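Local coordinates for protein alkaline serine protease (Pseudoalteromonas sp., PDB 1Y9Z) that probably cleaves peptide bonds in proteins as a cold-adapted, subtilisin-like serine protease of an Antarctic bacterium, at residues C27-G32 and V126-G131. Sequence-based numbering, arbitrary orientation.
Sequences CIIDSG and VTMSLG. With PMS (phenylmethanesulfonic acid), chain H.
The backbone of Thr127 is held between Cys27 and Ile29, opposite Ile28, in the central, largely parallel sheet of the subtilisin-like alpha/beta domain, where strands 25-30 and 125-128 run side by side, their short axes inclined by 24°. Two backbone bonds set the register: Thr127 N donates to Cys27 O at 2.9 Å, nearly straight at 169°, and Ile29 N to Thr127 O at 3.2 Å.

Apolar packing occupies both faces. Beneath helix 110-119, Ile29 CD1 reaches Val126 CG1 at 3.7 Å and also touches Met128 CG; with CG1 beside the backbone N (chi1 -63°) and CG2 anti to it, Ile29 turns CG2 to Leu130 CD2, 3.9 Å away. On the other face, covered in part by helix 65-74, Thr127 CG2 lies alongside Ile28 CG1, while its OG1 bonds to Ser376.

At the C-terminal ends of the strands the two segments diverge toward the active site. Asp30 OD1 accepts from Ser31 N through its anti lone pair and also bonds His65 ND1, consistent with the Asp-His pair of a subtilase triad. Ser129, the centre of an inverse gamma turn, borders the phenylmethanesulfonic acid, its O 3.2 Å from ligand C6. A water links the diverging segments: it accepts from Ser129 N and lies 2.8 Å from Ile29 O and 2.7 Å from Asp30 OD2.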
loop_
_atom_site.group_PDB
_atom_site.type_symbol
_atom_site.label_atom_id
_atom_site.label_comp_id
_atom_site.label_asym_id
_atom_site.label_seq_id
_atom_site.Cartn_x
_atom_site.Cartn_y
_atom_site.Cartn_z
ATOM N N CYS A 27 -1.009 2.227 -17.705
ATOM C CA CYS A 27 0.026 1.218 -17.878
ATOM C C CYS A 27 0.828 1.071 -16.604
ATOM O O CYS A 27 1.344 2.053 -16.067
ATOM C CB CYS A 27 0.958 1.619 -19.010
ATOM S SG CYS A 27 2.126 0.351 -19.600
ATOM N N ILE A 28 0.927 -0.166 -16.134
ATOM C CA ILE A 28 1.662 -0.476 -14.921
ATOM C C ILE A 28 3.013 -1.090 -15.274
ATOM O O ILE A 28 3.085 -2.214 -15.779
ATOM C CB ILE A 28 0.885 -1.482 -14.043
ATOM C CG1 ILE A 28 -0.522 -0.954 -13.757
ATOM C CG2 ILE A 28 1.626 -1.711 -12.741
ATOM C CD1 ILE A 28 -1.427 -1.964 -13.066
ATOM N N ILE A 29 4.082 -0.335 -15.034
ATOM C CA ILE A 29 5.436 -0.822 -15.286
ATOM C C ILE A 29 5.864 -1.379 -13.937
ATOM O O ILE A 29 6.106 -0.626 -12.990
ATOM C CB ILE A 29 6.370 0.325 -15.723
ATOM C CG1 ILE A 29 5.874 0.912 -17.048
ATOM C CG2 ILE A 29 7.800 -0.181 -15.855
ATOM C CD1 ILE A 29 6.749 2.027 -17.603
ATOM N N ASP A 30 5.950 -2.701 -13.841
ATOM C CA ASP A 30 6.278 -3.318 -12.566
ATOM C C ASP A 30 6.717 -4.774 -12.750
ATOM O O ASP A 30 7.303 -5.124 -13.776
ATOM C CB ASP A 30 5.043 -3.228 -11.657
ATOM C CG ASP A 30 5.398 -3.064 -10.191
ATOM O OD1 ASP A 30 6.038 -3.976 -9.634
ATOM O OD2 ASP A 30 5.033 -2.024 -9.595
ATOM N N SER A 31 6.417 -5.622 -11.769
ATOM C CA SER A 31 6.828 -7.027 -11.828
ATOM C C SER A 31 5.813 -8.004 -12.411
ATOM O O SER A 31 5.862 -9.199 -12.120
ATOM C CB SER A 31 7.233 -7.515 -10.433
ATOM O OG SER A 31 6.101 -7.721 -9.599
ATOM N N GLY A 32 4.894 -7.520 -13.235
ATOM C CA GLY A 32 3.928 -8.438 -13.804
ATOM C C GLY A 32 2.581 -8.384 -13.115
ATOM O O GLY A 32 2.407 -7.713 -12.098
ATOM N N VAL A 126 0.915 6.482 -16.992
ATOM C CA VAL A 126 1.956 5.484 -16.791
ATOM C C VAL A 126 2.337 5.566 -15.322
ATOM O O VAL A 126 2.801 6.608 -14.846
ATOM C CB VAL A 126 3.190 5.754 -17.675
ATOM C CG1 VAL A 126 4.282 4.740 -17.367
ATOM C CG2 VAL A 126 2.799 5.663 -19.149
ATOM N N THR A 127 2.118 4.472 -14.599
ATOM C CA THR A 127 2.408 4.435 -13.177
ATOM C C THR A 127 3.631 3.559 -12.909
ATOM O O THR A 127 3.725 2.420 -13.380
ATOM C CB THR A 127 1.151 3.961 -12.397
ATOM O OG1 THR A 127 1.360 4.123 -10.992
ATOM C CG2 THR A 127 0.824 2.510 -12.716
ATOM N N MET A 128 4.573 4.112 -12.154
ATOM C CA MET A 128 5.828 3.435 -11.866
ATOM C C MET A 128 6.170 3.372 -10.384
ATOM O O MET A 128 6.712 4.322 -9.812
ATOM C CB MET A 128 6.946 4.140 -12.642
ATOM C CG MET A 128 6.664 4.195 -14.141
ATOM S SD MET A 128 7.704 5.318 -15.105
ATOM C CE MET A 128 6.896 6.878 -14.794
ATOM N N SER A 129 5.842 2.244 -9.760
ATOM C CA SER A 129 6.143 2.036 -8.350
ATOM C C SER A 129 7.539 1.443 -8.295
ATOM O O SER A 129 7.738 0.299 -7.887
ATOM C CB SER A 129 5.126 1.085 -7.719
ATOM O OG SER A 129 3.880 1.733 -7.539
ATOM N N LEU A 130 8.504 2.246 -8.730
ATOM C CA LEU A 130 9.898 1.843 -8.783
ATOM C C LEU A 130 10.767 3.089 -8.777
ATOM O O LEU A 130 10.284 4.192 -9.031
ATOM C CB LEU A 130 10.150 1.030 -10.059
ATOM C CG LEU A 130 9.806 1.698 -11.396
ATOM C CD1 LEU A 130 10.972 2.563 -11.858
ATOM C CD2 LEU A 130 9.516 0.633 -12.442
ATOM N N GLY A 131 12.050 2.909 -8.489
ATOM C CA GLY A 131 12.946 4.046 -8.465
ATOM C C GLY A 131 14.404 3.665 -8.347
ATOM O O GLY A 131 14.745 2.596 -7.836
HETATM C C PMS H . 9.813 0.108 -4.080
HETATM S S PMS H . 8.686 1.501 -4.333
HETATM C C1 PMS H . 10.611 -0.287 -5.348
HETATM C C2 PMS H . 11.893 0.337 -5.566
HETATM C C3 PMS H . 12.664 0.001 -6.724
HETATM C C4 PMS H . 12.109 -0.972 -7.643
HETATM C C5 PMS H . 10.851 -1.589 -7.436
HETATM C C6 PMS H . 10.046 -1.285 -6.294
HETATM O O2S PMS H . 9.333 2.426 -5.258
HETATM O O1S PMS H . 8.429 2.156 -3.073
HETATM O O HOH W 1 4.284 0.174 -11.021
#